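Putative vitamin-B12 independent methionine synthase family protein (Listeria monocytogenes, PDB 1YPX) probably transfers a methyl group from 5-methyltetrahydropteroyltriglutamate to homocysteine to form methionine without cobalamin, most likely with the help of a zinc ion. Local coordinates at residues Phe7-Thr18 and Leu58-Phe66; Gly297-Glu305 and Glu349-Val357. All coordinates share one frame; numbering follows the deposited sequence.

Interaction 1. Residues Phe7-Thr18 and Leu58-Phe66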
# COMPACT_ATOMS: atom_id res chain seq x y z
N PHE A 7 12.21 4.33 1.15
CA PHE A 7 13.32 5.22 0.80
C PHE A 7 12.90 6.68 0.71
O PHE A 7 11.72 6.98 0.50
CB PHE A 7 13.94 4.80 -0.54
CG PHE A 7 13.99 3.32 -0.73
CD1 PHE A 7 12.96 2.67 -1.39
CD2 PHE A 7 15.03 2.57 -0.18
CE1 PHE A 7 12.96 1.29 -1.50
CE2 PHE A 7 15.03 1.19 -0.27
CZ PHE A 7 14.00 0.54 -0.93
N TYR A 8 13.87 7.57 0.84
CA TYR A 8 13.60 9.01 0.76
C TYR A 8 12.73 9.33 -0.44
O TYR A 8 11.87 10.20 -0.36
CB TYR A 8 14.91 9.78 0.68
CG TYR A 8 15.82 9.54 1.87
CD1 TYR A 8 15.40 9.83 3.16
CD2 TYR A 8 17.10 9.05 1.69
CE1 TYR A 8 16.25 9.62 4.25
CE2 TYR A 8 17.95 8.83 2.76
CZ TYR A 8 17.52 9.12 4.03
OH TYR A 8 18.37 8.93 5.09
N ALA A 9 12.97 8.65 -1.56
CA ALA A 9 12.16 8.82 -2.76
C ALA A 9 11.50 7.47 -2.96
O ALA A 9 12.12 6.52 -3.45
CB ALA A 9 13.02 9.17 -3.96
N ASP A 10 10.24 7.37 -2.55
CA ASP A 10 9.50 6.13 -2.64
C ASP A 10 8.15 6.45 -3.28
O ASP A 10 7.88 7.61 -3.60
CB ASP A 10 9.31 5.57 -1.23
CG ASP A 10 9.29 4.06 -1.18
OD1 ASP A 10 8.66 3.45 -2.08
OD2 ASP A 10 9.90 3.49 -0.25
N HIS A 11 7.30 5.44 -3.48
CA HIS A 11 5.99 5.67 -4.07
C HIS A 11 4.99 4.62 -3.61
O HIS A 11 5.36 3.49 -3.30
CB HIS A 11 6.08 5.70 -5.60
CG HIS A 11 6.52 4.41 -6.22
ND1 HIS A 11 5.65 3.60 -6.92
CD2 HIS A 11 7.73 3.83 -6.31
CE1 HIS A 11 6.31 2.57 -7.41
NE2 HIS A 11 7.58 2.68 -7.05
N VAL A 12 3.71 5.01 -3.55
CA VAL A 12 2.64 4.12 -3.09
C VAL A 12 2.65 2.76 -3.79
O VAL A 12 2.56 1.73 -3.13
CB VAL A 12 1.25 4.79 -3.25
CG1 VAL A 12 0.13 3.80 -2.94
CG2 VAL A 12 1.16 5.98 -2.31
N GLY A 13 2.76 2.77 -5.12
CA GLY A 13 2.79 1.51 -5.84
C GLY A 13 2.04 1.39 -7.16
O GLY A 13 2.61 0.92 -8.15
N SER A 14 0.77 1.78 -7.22
CA SER A 14 0.06 1.63 -8.49
C SER A 14 0.59 2.56 -9.57
O SER A 14 0.93 3.71 -9.30
CB SER A 14 -1.44 1.90 -8.32
OG SER A 14 -1.69 3.29 -8.25
N ILE A 15 0.67 2.05 -10.79
CA ILE A 15 1.14 2.81 -11.94
C ILE A 15 0.04 2.82 -13.01
O ILE A 15 -0.78 1.90 -13.09
CB ILE A 15 2.45 2.18 -12.54
CG1 ILE A 15 3.66 2.49 -11.64
CG2 ILE A 15 2.68 2.66 -13.95
CD1 ILE A 15 3.92 3.98 -11.43
N LEU A 16 0.02 3.87 -13.83
CA LEU A 16 -0.96 4.03 -14.91
C LEU A 16 -0.96 2.87 -15.90
O LEU A 16 0.09 2.50 -16.42
CB LEU A 16 -0.66 5.31 -15.69
CG LEU A 16 -1.44 6.58 -15.40
CD1 LEU A 16 -1.57 6.85 -13.90
CD2 LEU A 16 -0.73 7.71 -16.09
N ARG A 17 -2.14 2.34 -16.20
CA ARG A 17 -2.24 1.23 -17.15
C ARG A 17 -1.89 1.68 -18.57
O ARG A 17 -2.45 2.65 -19.07
CB ARG A 17 -3.66 0.63 -17.14
CG ARG A 17 -4.21 0.24 -15.75
CD ARG A 17 -4.62 1.49 -14.94
NE ARG A 17 -4.45 2.71 -15.74
CZ ARG A 17 -4.66 3.95 -15.29
NH1 ARG A 17 -5.05 4.15 -14.04
NH2 ARG A 17 -4.44 4.98 -16.10
N THR A 18 -0.98 0.97 -19.23
CA THR A 18 -0.60 1.31 -20.60
C THR A 18 -1.68 0.84 -21.56
O THR A 18 -2.66 0.20 -21.15
CB THR A 18 0.71 0.66 -21.02
OG1 THR A 18 0.62 -0.76 -20.84
CG2 THR A 18 1.86 1.20 -20.19
N LEU A 58 13.90 5.47 -9.07
CA LEU A 58 13.24 4.76 -7.99
C LEU A 58 14.04 3.54 -7.53
O LEU A 58 14.72 2.89 -8.33
CB LEU A 58 11.84 4.35 -8.45
CG LEU A 58 10.69 5.33 -8.17
CD1 LEU A 58 11.16 6.79 -8.08
CD2 LEU A 58 9.66 5.16 -9.28
N LYS A 59 14.00 3.26 -6.24
CA LYS A 59 14.72 2.11 -5.71
C LYS A 59 13.70 0.98 -5.50
O LYS A 59 13.99 -0.19 -5.76
CB LYS A 59 15.42 2.46 -4.39
CG LYS A 59 16.38 1.37 -3.91
CD LYS A 59 17.16 1.80 -2.67
CE LYS A 59 18.33 0.84 -2.38
NZ LYS A 59 19.46 0.97 -3.37
N SER A 60 12.51 1.35 -5.04
CA SER A 60 11.46 0.37 -4.84
C SER A 60 10.70 0.27 -6.15
O SER A 60 10.36 1.30 -6.76
CB SER A 60 10.52 0.79 -3.70
OG SER A 60 9.65 1.82 -4.13
N ILE A 61 10.44 -0.96 -6.60
CA ILE A 61 9.74 -1.21 -7.86
C ILE A 61 8.51 -2.11 -7.64
O ILE A 61 8.56 -3.09 -6.88
CB ILE A 61 10.72 -1.87 -8.92
CG1 ILE A 61 11.68 -0.82 -9.52
CG2 ILE A 61 9.95 -2.43 -10.09
CD1 ILE A 61 12.76 -0.25 -8.58
N THR A 62 7.40 -1.77 -8.30
CA THR A 62 6.15 -2.53 -8.18
C THR A 62 5.71 -3.09 -9.53
O THR A 62 6.42 -2.96 -10.52
CB THR A 62 4.97 -1.66 -7.65
OG1 THR A 62 4.68 -0.62 -8.59
CG2 THR A 62 5.33 -1.03 -6.30
N ASP A 63 4.54 -3.71 -9.58
CA ASP A 63 4.08 -4.21 -10.85
C ASP A 63 2.92 -3.31 -11.29
O ASP A 63 2.13 -3.67 -12.16
CB ASP A 63 3.69 -5.71 -10.75
CG ASP A 63 2.37 -5.95 -10.03
OD1 ASP A 63 1.73 -4.99 -9.54
OD2 ASP A 63 1.98 -7.14 -9.95
N GLY A 64 2.86 -2.14 -10.67
CA GLY A 64 1.85 -1.14 -10.97
C GLY A 64 0.43 -1.61 -10.79
O GLY A 64 -0.51 -0.96 -11.25
N GLU A 65 0.28 -2.74 -10.10
CA GLU A 65 -1.03 -3.36 -9.85
C GLU A 65 -1.77 -3.62 -11.14
O GLU A 65 -2.99 -3.69 -11.17
CB GLU A 65 -1.85 -2.49 -8.90
CG GLU A 65 -1.31 -2.54 -7.48
CD GLU A 65 -2.00 -1.59 -6.52
OE1 GLU A 65 -3.26 -1.56 -6.48
OE2 GLU A 65 -1.27 -0.88 -5.79
N PHE A 66 -0.98 -3.80 -12.19
CA PHE A 66 -1.46 -4.06 -13.55
C PHE A 66 -2.37 -5.28 -13.70
O PHE A 66 -3.25 -5.28 -14.56
CB PHE A 66 -0.26 -4.21 -14.49
CG PHE A 66 0.26 -2.91 -15.01
CD1 PHE A 66 0.19 -1.75 -14.24
CD2 PHE A 66 0.80 -2.82 -16.29
CE1 PHE A 66 0.63 -0.54 -14.74
CE2 PHE A 66 1.25 -1.61 -16.80
CZ PHE A 66 1.17 -0.46 -16.02
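At the seam of the TIM barrel, Asp10 and Ser60 join the irregular segment 7-18 to strand 60-61, while backbone bonds from Tyr8 and Asp10 to Leu330 tie the same segment to strand 328-332. Ser60 OG donates to Asp10 OD1 (2.8 Å) from above the carboxylate plane, and His11 N takes the anti lone pair of that oxygen. Asp10 OD2 accepts from Phe7 N and bonds Tyr183 OH. With CG tucked between its backbone N and carbonyl carbon (chi1 64°), His11 turns its ring toward strand 60-61, where NE2 donates to Ser60 O (3.1 Å), an acceptor lying in the ring plane. Thr62 OG1 reaches a lone pair of Gly13 O (2.6 Å) and accepts from Gly64 N in an ST turn. Gly13 (phi 140°) has a backbone shape that would press a CB against the preceding carbonyl O, and Gly64, with positive phi, fits the type I' turn. The aliphatic chain of Lys59 covers one face of Phe7, its CD making a CH-pi contact. At the end of the turn, Ile15 CG2 packs on Phe66 CE1 (3.9 Å). Ile15 N to Gly64 O is the one backbone-to-backbone bond across the segments, which implies that this buried seam relies largely on side-chain hydroxyls, imidazole and carboxylate.

Interaction 2. Residues Gly297-Glu305 and Glu349-Val357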
# COMPACT_ATOMS: atom_id res chain seq x y z
N GLY A 297 3.28 12.39 1.27
CA GLY A 297 2.86 12.42 -0.12
C GLY A 297 2.53 13.84 -0.53
O GLY A 297 1.36 14.20 -0.65
N LEU A 298 3.57 14.63 -0.77
CA LEU A 298 3.40 16.03 -1.14
C LEU A 298 3.36 16.29 -2.64
O LEU A 298 3.18 17.43 -3.06
CB LEU A 298 4.53 16.87 -0.53
CG LEU A 298 4.84 16.55 0.93
CD1 LEU A 298 5.92 17.50 1.45
CD2 LEU A 298 3.57 16.69 1.75
N ILE A 299 3.54 15.25 -3.45
CA ILE A 299 3.52 15.42 -4.91
C ILE A 299 2.18 15.00 -5.52
O ILE A 299 1.83 13.82 -5.48
CB ILE A 299 4.69 14.62 -5.60
CG1 ILE A 299 6.04 15.36 -5.45
CG2 ILE A 299 4.43 14.50 -7.10
CD1 ILE A 299 6.47 15.66 -4.03
N THR A 300 1.44 15.96 -6.06
CA THR A 300 0.13 15.69 -6.67
C THR A 300 0.31 14.64 -7.76
O THR A 300 1.09 14.82 -8.69
CB THR A 300 -0.48 16.96 -7.32
OG1 THR A 300 0.41 17.47 -8.32
CG2 THR A 300 -0.74 18.03 -6.27
N SER A 301 -0.42 13.54 -7.63
CA SER A 301 -0.34 12.45 -8.58
C SER A 301 -1.58 12.34 -9.47
O SER A 301 -1.77 11.35 -10.17
CB SER A 301 -0.14 11.14 -7.82
OG SER A 301 -1.13 10.98 -6.82
N LYS A 302 -2.41 13.38 -9.42
CA LYS A 302 -3.63 13.41 -10.22
C LYS A 302 -3.65 14.57 -11.20
O LYS A 302 -3.93 14.38 -12.38
CB LYS A 302 -4.87 13.49 -9.31
CG LYS A 302 -5.13 12.22 -8.50
CD LYS A 302 -6.52 12.22 -7.88
CE LYS A 302 -6.72 13.39 -6.92
NZ LYS A 302 -8.03 13.29 -6.22
N THR A 303 -3.33 15.77 -10.71
CA THR A 303 -3.33 16.97 -11.54
C THR A 303 -1.97 17.20 -12.20
O THR A 303 -1.58 16.47 -13.13
CB THR A 303 -3.69 18.21 -10.70
OG1 THR A 303 -4.76 17.87 -9.79
CG2 THR A 303 -4.15 19.35 -11.60
N GLY A 304 -1.25 18.21 -11.73
CA GLY A 304 0.05 18.52 -12.29
C GLY A 304 0.68 19.71 -11.61
O GLY A 304 1.81 20.10 -11.93
N GLU A 305 -0.04 20.30 -10.66
CA GLU A 305 0.45 21.47 -9.93
C GLU A 305 0.25 21.28 -8.43
O GLU A 305 0.23 22.24 -7.66
CB GLU A 305 -0.29 22.73 -10.38
CG GLU A 305 -0.36 22.95 -11.89
CD GLU A 305 -1.31 21.98 -12.58
OE1 GLU A 305 -2.43 21.78 -12.07
OE2 GLU A 305 -0.94 21.45 -13.65
N GLU A 349 3.75 12.48 -18.04
CA GLU A 349 3.64 13.29 -16.84
C GLU A 349 3.98 12.48 -15.59
O GLU A 349 4.68 12.96 -14.69
CB GLU A 349 2.21 13.85 -16.74
CG GLU A 349 2.14 15.37 -16.77
CD GLU A 349 2.50 15.99 -15.44
OE1 GLU A 349 1.57 16.46 -14.74
OE2 GLU A 349 3.70 16.00 -15.07
N GLN A 350 3.49 11.24 -15.55
CA GLN A 350 3.69 10.30 -14.44
C GLN A 350 5.15 10.14 -14.04
O GLN A 350 5.55 10.49 -12.92
CB GLN A 350 3.11 8.92 -14.82
CG GLN A 350 3.22 7.83 -13.73
CD GLN A 350 2.74 6.46 -14.20
OE1 GLN A 350 3.29 5.89 -15.14
NE2 GLN A 350 1.73 5.92 -13.55
N TRP A 351 5.95 9.59 -14.95
CA TRP A 351 7.36 9.36 -14.67
C TRP A 351 8.10 10.66 -14.41
O TRP A 351 9.10 10.68 -13.68
CB TRP A 351 8.01 8.58 -15.82
CG TRP A 351 7.46 7.15 -15.93
CD1 TRP A 351 7.51 6.16 -14.97
CD2 TRP A 351 6.77 6.58 -17.05
NE1 TRP A 351 6.88 5.02 -15.43
CE2 TRP A 351 6.42 5.26 -16.70
CE3 TRP A 351 6.40 7.07 -18.31
CZ2 TRP A 351 5.73 4.41 -17.57
CZ3 TRP A 351 5.71 6.22 -19.18
CH2 TRP A 351 5.38 4.91 -18.81
N ASP A 352 7.62 11.76 -14.98
CA ASP A 352 8.27 13.04 -14.75
C ASP A 352 8.11 13.44 -13.29
O ASP A 352 9.06 13.91 -12.64
CB ASP A 352 7.70 14.11 -15.68
CG ASP A 352 8.31 14.05 -17.07
OD1 ASP A 352 7.95 14.89 -17.92
OD2 ASP A 352 9.15 13.14 -17.29
N LYS A 353 6.91 13.26 -12.76
CA LYS A 353 6.68 13.58 -11.37
C LYS A 353 7.49 12.64 -10.47
O LYS A 353 7.80 12.97 -9.33
CB LYS A 353 5.19 13.49 -11.04
CG LYS A 353 4.37 14.59 -11.68
CD LYS A 353 2.90 14.42 -11.35
CE LYS A 353 2.18 15.76 -11.36
NZ LYS A 353 2.73 16.68 -10.31
N LEU A 354 7.84 11.45 -10.99
CA LEU A 354 8.63 10.50 -10.21
C LEU A 354 10.09 10.93 -10.11
O LEU A 354 10.70 10.87 -9.05
CB LEU A 354 8.55 9.09 -10.80
CG LEU A 354 7.28 8.29 -10.51
CD1 LEU A 354 7.39 6.91 -11.13
CD2 LEU A 354 7.08 8.18 -9.00
N ARG A 355 10.64 11.38 -11.24
CA ARG A 355 12.01 11.84 -11.29
C ARG A 355 12.04 13.09 -10.40
O ARG A 355 13.07 13.43 -9.81
CB ARG A 355 12.39 12.20 -12.73
CG ARG A 355 11.67 11.37 -13.79
CD ARG A 355 12.20 11.63 -15.20
NE ARG A 355 13.38 10.82 -15.50
CZ ARG A 355 13.38 9.82 -16.37
NH1 ARG A 355 14.50 9.12 -16.59
NH2 ARG A 355 12.27 9.51 -17.02
N TYR A 356 10.90 13.76 -10.31
CA TYR A 356 10.78 14.95 -9.48
C TYR A 356 10.93 14.54 -8.00
O TYR A 356 11.59 15.23 -7.21
CB TYR A 356 9.42 15.62 -9.72
CG TYR A 356 9.25 16.98 -9.09
CD1 TYR A 356 8.06 17.31 -8.44
CD2 TYR A 356 10.24 17.96 -9.18
CE1 TYR A 356 7.85 18.57 -7.90
CE2 TYR A 356 10.04 19.23 -8.64
CZ TYR A 356 8.84 19.53 -8.01
OH TYR A 356 8.60 20.78 -7.50
N VAL A 357 10.32 13.41 -7.64
CA VAL A 357 10.42 12.88 -6.29
C VAL A 357 11.88 12.48 -6.03
O VAL A 357 12.43 12.75 -4.97
CB VAL A 357 9.53 11.63 -6.12
CG1 VAL A 357 9.83 10.96 -4.78
CG2 VAL A 357 8.04 12.01 -6.21
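This is a strand-to-helix contact on the outer side of the TIM barrel, where the C-terminal end of strand 293-299 and the loop after it meet helix 347-364. Strand 297-299 and helix 349-357 have axes 10.1 Å apart and run at 116° to each other, and Ile299 fills the space between them. A branched apolar residue serves well here because its two arms reach different turns of the helix: CG1 lies 4.0 Å from Val357 CG2 and 4.1 Å from Tyr356 CD1, whereas CG2, anti to the backbone N, faces Lys353 CB at 4.1 Å. Ile312, from helix 310-322, and Leu330 and Pro332, from strand 328-332, also touch Ile299.

Further along the loop the chemistry becomes polar. Lys353 is long enough to begin in this apolar layer and end among oxygens; its methylenes run out past Ile299, and the final bend at chi4 (-62°) brings NZ to Thr300 O in a weak hydrogen bond. The stronger partner of the ammonium is Glu307, through a salt bridge, and the same carboxylate oxygen bonds Thr300 OG1, so one acid serves both the loop and the helix. Gly304, with no side chain, lets the ends of two helix side chains come close: its CA lies 3.6 Å from Lys353 CE and 3.5 Å from Glu349 OE1.

How the interactions relate
Both interactions belong to one barrel and meet at helix 347-364, with centres about 12 Å apart: Leu58 of interaction 1 packs on Leu354, and Ala9 on Val357. Strand 328-332 is a second common element, bonded through its backbone to segment 7-18 and touched by Ile299 and Val357 of interaction 2. Interaction 1 lies deep in the chain and buries 726 Å², held mainly by hydrogen bonds of buried side chains to side chains and backbone. Interaction 2 is more peripheral and buries 296 Å²; there an apolar wedge gives way, toward the surface, to a long lysine whose ammonium is paired with Glu307, outside both segments.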